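Local coordinates for D-methionine transport system permease protein MetI (Escherichia coli, PDB 3TUI) that forms the membrane-spanning permease of an ABC importer for methionine, taking up D-methionine and probably carrying the substrate across the inner membrane, at residues 8-19 / 168-176. Residues are numbered along the deposited sequence; the frame is centred on the assembly and turned at random.
Sequences LLVRGVWETLAM and GAGGLGQIG
Ala169 sets its methyl against Met19 SD, Ala169 CB to Met19 SD 3.6 Å, near the predicted periplasmic side; beyond it Met19 also packs on helix 89-112. The bend of Met19 at its last torsion (chi3 -72°) brings CE up beside the backbone of Gly170 and Gly171. With no side chain on either Gly12 or Gly171, the backbones approach closely, Gly12 CA to Gly171 CA 3.9 Å, and Glu15 CB lies alongside on Gly171 CA. Leu172 is a knob seated among Leu9, Gly12, Val13 and Thr16; its side chain lies beside that of Val13, Leu172 CD1 to Val13 CG2 3.6 Å, and crosses that of Thr16 at about a right angle. Leu172 N gives a fairly straight hydrogen bond to Thr16 OG1 (2.9 Å, 163°), and that hydroxyl donates in turn to Gly12 O from above the carbonyl plane. The side chains of Ile175 and Leu8 run past each other in opposite directions, Ile175 CG1 to Leu8 CD2 3.8 Å, while Ile175 crosses Leu9 at about a right angle. A valine in place of Thr16 would probably leave Leu172 N without this acceptor and Gly12 O without its side-chain donor. Within a largely apolar interface, one buried hydroxyl thus ties segment 168-176 to helix 3-40, accepting from one backbone and donating to the other.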
ATOM      1  N   LEU A   8       0.487  17.322  53.440  1.00 65.06           N
ATOM      2  CA  LEU A   8       0.779  18.408  52.497  1.00 73.77           C
ATOM      3  C   LEU A   8       0.957  17.890  51.076  1.00 68.91           C
ATOM      4  O   LEU A   8       0.474  18.481  50.099  1.00 58.48           O
ATOM      5  CB  LEU A   8       2.023  19.174  52.955  1.00 84.66           C
ATOM      6  CG  LEU A   8       2.493  20.310  52.033  1.00 90.98           C
ATOM      7  CD1 LEU A   8       1.874  21.680  52.401  1.00 89.49           C
ATOM      8  CD2 LEU A   8       4.036  20.377  51.925  1.00 81.33           C
ATOM      9  N   LEU A   9       1.679  16.781  50.990  1.00 62.47           N
ATOM     10  CA  LEU A   9       1.762  15.963  49.792  1.00 55.48           C
ATOM     11  C   LEU A   9       0.405  15.675  49.160  1.00 55.17           C
ATOM     12  O   LEU A   9       0.199  15.810  47.946  1.00 59.47           O
ATOM     13  CB  LEU A   9       2.429  14.643  50.171  1.00 40.27           C
ATOM     14  CG  LEU A   9       3.892  14.901  50.473  1.00 35.37           C
ATOM     15  CD1 LEU A   9       4.595  13.633  50.899  1.00 31.82           C
ATOM     16  CD2 LEU A   9       4.513  15.507  49.220  1.00 25.00           C
ATOM     17  N   VAL A  10      -0.510  15.244  50.012  1.00 50.50           N
ATOM     18  CA  VAL A  10      -1.856  14.909  49.596  1.00 51.58           C
ATOM     19  C   VAL A  10      -2.618  16.126  49.059  1.00 43.67           C
ATOM     20  O   VAL A  10      -3.477  15.989  48.192  1.00 40.55           O
ATOM     21  CB  VAL A  10      -2.590  14.162  50.724  1.00 53.99           C
ATOM     22  CG1 VAL A  10      -4.019  13.834  50.323  1.00 52.00           C
ATOM     23  CG2 VAL A  10      -1.807  12.841  51.047  1.00 27.13           C
ATOM     24  N   ARG A  11      -2.281  17.325  49.503  1.00 58.46           N
ATOM     25  CA  ARG A  11      -2.789  18.465  48.757  1.00 72.79           C
ATOM     26  C   ARG A  11      -2.185  18.454  47.353  1.00 59.22           C
ATOM     27  O   ARG A  11      -2.916  18.471  46.364  1.00 56.39           O
ATOM     28  CB  ARG A  11      -2.531  19.803  49.471  1.00 85.35           C
ATOM     29  CG  ARG A  11      -3.599  20.130  50.505  1.00 92.46           C
ATOM     30  CD  ARG A  11      -4.896  20.638  49.860  1.00 97.04           C
ATOM     31  NE  ARG A  11      -5.907  20.931  50.875  1.00106.35           N
ATOM     32  CZ  ARG A  11      -6.807  20.052  51.315  1.00112.37           C
ATOM     33  NH1 ARG A  11      -6.860  18.827  50.797  1.00109.83           N
ATOM     34  NH2 ARG A  11      -7.680  20.408  52.252  1.00114.63           N
ATOM     35  N   GLY A  12      -0.859  18.382  47.269  1.00 54.19           N
ATOM     36  CA  GLY A  12      -0.164  18.479  45.993  1.00 56.17           C
ATOM     37  C   GLY A  12      -0.562  17.430  44.964  1.00 53.21           C
ATOM     38  O   GLY A  12      -0.840  17.733  43.798  1.00 38.53           O
ATOM     39  N   VAL A  13      -0.565  16.177  45.408  1.00 52.49           N
ATOM     40  CA  VAL A  13      -1.097  15.083  44.611  1.00 50.99           C
ATOM     41  C   VAL A  13      -2.454  15.516  44.064  1.00 47.70           C
ATOM     42  O   VAL A  13      -2.772  15.289  42.907  1.00 45.83           O
ATOM     43  CB  VAL A  13      -1.224  13.778  45.448  1.00 39.66           C
ATOM     44  CG1 VAL A  13      -2.456  12.988  45.029  1.00 34.19           C
ATOM     45  CG2 VAL A  13       0.049  12.926  45.358  1.00 17.37           C
ATOM     46  N   TRP A  14      -3.252  16.160  44.899  1.00 48.39           N
ATOM     47  CA  TRP A  14      -4.527  16.672  44.439  1.00 53.43           C
ATOM     48  C   TRP A  14      -4.341  17.906  43.569  1.00 44.53           C
ATOM     49  O   TRP A  14      -4.853  17.977  42.457  1.00 34.24           O
ATOM     50  CB  TRP A  14      -5.438  16.948  45.633  1.00 62.38           C
ATOM     51  CG  TRP A  14      -6.782  17.522  45.284  1.00 78.14           C
ATOM     52  CD1 TRP A  14      -7.231  18.793  45.543  1.00 85.36           C
ATOM     53  CD2 TRP A  14      -7.840  16.854  44.578  1.00 97.48           C
ATOM     54  NE1 TRP A  14      -8.516  18.944  45.065  1.00 98.15           N
ATOM     55  CE2 TRP A  14      -8.918  17.769  44.462  1.00104.92           C
ATOM     56  CE3 TRP A  14      -7.992  15.561  44.034  1.00102.89           C
ATOM     57  CZ2 TRP A  14     -10.135  17.437  43.821  1.00107.13           C
ATOM     58  CZ3 TRP A  14      -9.200  15.226  43.398  1.00104.08           C
ATOM     59  CH2 TRP A  14     -10.253  16.164  43.299  1.00108.04           C
ATOM     60  N   GLU A  15      -3.589  18.873  44.078  1.00 62.84           N
ATOM     61  CA  GLU A  15      -3.378  20.131  43.364  1.00 75.19           C
ATOM     62  C   GLU A  15      -2.697  19.855  42.009  1.00 75.25           C
ATOM     63  O   GLU A  15      -2.796  20.645  41.063  1.00 78.81           O
ATOM     64  CB  GLU A  15      -2.568  21.105  44.234  1.00 81.73           C
ATOM     65  CG  GLU A  15      -3.332  21.602  45.487  1.00 88.12           C
ATOM     66  CD  GLU A  15      -2.643  22.763  46.225  1.00 90.60           C
ATOM     67  OE1 GLU A  15      -2.513  23.867  45.642  1.00 94.10           O
ATOM     68  OE2 GLU A  15      -2.229  22.565  47.389  1.00 83.54           O
ATOM     69  N   THR A  16      -2.015  18.717  41.922  1.00 66.83           N
ATOM     70  CA  THR A  16      -1.448  18.261  40.648  1.00 63.34           C
ATOM     71  C   THR A  16      -2.502  17.658  39.690  1.00 48.30           C
ATOM     72  O   THR A  16      -2.579  18.020  38.508  1.00 42.53           O
ATOM     73  CB  THR A  16      -0.266  17.245  40.873  1.00 30.44           C
ATOM     74  OG1 THR A  16       0.784  17.864  41.637  1.00 19.35           O
ATOM     75  CG2 THR A  16       0.305  16.801  39.544  1.00 26.63           C
ATOM     76  N   LEU A  17      -3.317  16.748  40.211  1.00 35.94           N
ATOM     77  CA  LEU A  17      -4.329  16.107  39.394  1.00 32.98           C
ATOM     78  C   LEU A  17      -5.275  17.192  38.907  1.00 40.36           C
ATOM     79  O   LEU A  17      -5.718  17.205  37.750  1.00 41.29           O
ATOM     80  CB  LEU A  17      -5.054  15.046  40.210  1.00 29.43           C
ATOM     81  CG  LEU A  17      -4.188  13.778  40.158  1.00 48.39           C
ATOM     82  CD1 LEU A  17      -4.449  12.846  41.350  1.00 51.10           C
ATOM     83  CD2 LEU A  17      -4.297  13.028  38.805  1.00 42.35           C
ATOM     84  N   ALA A  18      -5.527  18.133  39.814  1.00 38.00           N
ATOM     85  CA  ALA A  18      -6.395  19.273  39.577  1.00 36.71           C
ATOM     86  C   ALA A  18      -5.973  20.051  38.332  1.00 50.93           C
ATOM     87  O   ALA A  18      -6.682  20.079  37.310  1.00 38.97           O
ATOM     88  CB  ALA A  18      -6.372  20.175  40.797  1.00 21.39           C
ATOM     89  N   MET A  19      -4.806  20.680  38.450  1.00 60.06           N
ATOM     90  CA  MET A  19      -4.215  21.491  37.399  1.00 58.60           C
ATOM     91  C   MET A  19      -4.186  20.721  36.081  1.00 61.61           C
ATOM     92  O   MET A  19      -4.745  21.158  35.064  1.00 56.68           O
ATOM     93  CB  MET A  19      -2.794  21.878  37.825  1.00 53.27           C
ATOM     94  CG  MET A  19      -2.713  23.052  38.799  1.00 56.99           C
ATOM     95  SD  MET A  19      -1.024  23.575  39.183  1.00 45.93           S
ATOM     96  CE  MET A  19      -0.481  22.204  40.218  1.00 78.07           C
ATOM     97  N   GLY A 168       4.927  29.152  41.714  1.00 55.36           N
ATOM     98  CA  GLY A 168       3.850  29.138  42.685  1.00 35.56           C
ATOM     99  C   GLY A 168       2.496  28.817  42.097  1.00 47.82           C
ATOM    100  O   GLY A 168       1.558  29.605  42.203  1.00 53.82           O
ATOM    101  N   ALA A 169       2.406  27.683  41.417  1.00 57.73           N
ATOM    102  CA  ALA A 169       1.117  27.132  41.047  1.00 57.41           C
ATOM    103  C   ALA A 169       0.670  26.226  42.179  1.00 61.01           C
ATOM    104  O   ALA A 169      -0.493  25.812  42.259  1.00 61.96           O
ATOM    105  CB  ALA A 169       1.229  26.359  39.744  1.00 57.58           C
ATOM    106  N   GLY A 170       1.613  25.940  43.068  1.00 65.60           N
ATOM    107  CA  GLY A 170       1.391  24.951  44.095  1.00 65.82           C
ATOM    108  C   GLY A 170       1.515  23.597  43.453  1.00 70.26           C
ATOM    109  O   GLY A 170       2.178  23.452  42.429  1.00 88.22           O
ATOM    110  N   GLY A 171       0.871  22.598  44.039  1.00 69.90           N
ATOM    111  CA  GLY A 171       1.007  21.235  43.558  1.00 63.24           C
ATOM    112  C   GLY A 171       2.341  20.592  43.909  1.00 54.14           C
ATOM    113  O   GLY A 171       3.252  21.202  44.487  1.00 54.78           O
ATOM    114  N   LEU A 172       2.455  19.335  43.527  1.00 35.51           N
ATOM    115  CA  LEU A 172       3.597  18.537  43.892  1.00 36.21           C
ATOM    116  C   LEU A 172       4.874  19.196  43.372  1.00 51.18           C
ATOM    117  O   LEU A 172       5.995  18.866  43.817  1.00 48.61           O
ATOM    118  CB  LEU A 172       3.430  17.122  43.341  1.00 28.85           C
ATOM    119  CG  LEU A 172       2.340  16.289  44.028  1.00 27.50           C
ATOM    120  CD1 LEU A 172       2.051  15.011  43.254  1.00  8.40           C
ATOM    121  CD2 LEU A 172       2.668  16.004  45.492  1.00 19.32           C
ATOM    122  N   GLY A 173       4.698  20.126  42.430  1.00 35.30           N
ATOM    123  CA  GLY A 173       5.824  20.803  41.817  1.00 35.27           C
ATOM    124  C   GLY A 173       6.395  21.823  42.776  1.00 52.05           C
ATOM    125  O   GLY A 173       7.613  22.016  42.883  1.00 31.10           O
ATOM    126  N   GLN A 174       5.491  22.492  43.479  1.00 55.98           N
ATOM    127  CA  GLN A 174       5.879  23.460  44.482  1.00 63.26           C
ATOM    128  C   GLN A 174       6.646  22.688  45.560  1.00 56.22           C
ATOM    129  O   GLN A 174       7.795  23.010  45.885  1.00 53.78           O
ATOM    130  CB  GLN A 174       4.633  24.181  45.028  1.00 79.11           C
ATOM    131  CG  GLN A 174       4.903  25.571  45.617  1.00 88.74           C
ATOM    132  CD  GLN A 174       3.755  26.122  46.462  1.00 89.42           C
ATOM    133  OE1 GLN A 174       2.801  25.413  46.799  1.00 89.49           O
ATOM    134  NE2 GLN A 174       3.838  27.405  46.785  1.00 91.91           N
ATOM    135  N   ILE A 175       6.026  21.633  46.072  1.00 28.72           N
ATOM    136  CA  ILE A 175       6.676  20.842  47.090  1.00 19.50           C
ATOM    137  C   ILE A 175       8.062  20.355  46.742  1.00 28.09           C
ATOM    138  O   ILE A 175       8.878  20.131  47.629  1.00 39.01           O
ATOM    139  CB  ILE A 175       5.837  19.643  47.503  1.00 29.75           C
ATOM    140  CG1 ILE A 175       4.550  20.123  48.173  1.00 25.64           C
ATOM    141  CG2 ILE A 175       6.620  18.727  48.440  1.00 12.49           C
ATOM    142  CD1 ILE A 175       3.459  19.040  48.229  1.00 33.52           C
ATOM    143  N   GLY A 176       8.337  20.132  45.470  1.00 37.16           N
ATOM    144  CA  GLY A 176       9.649  19.609  45.109  1.00 54.81           C
ATOM    145  C   GLY A 176      10.684  20.712  45.076  1.00 53.60           C
ATOM    146  O   GLY A 176      11.845  20.521  45.444  1.00 46.44           O
TER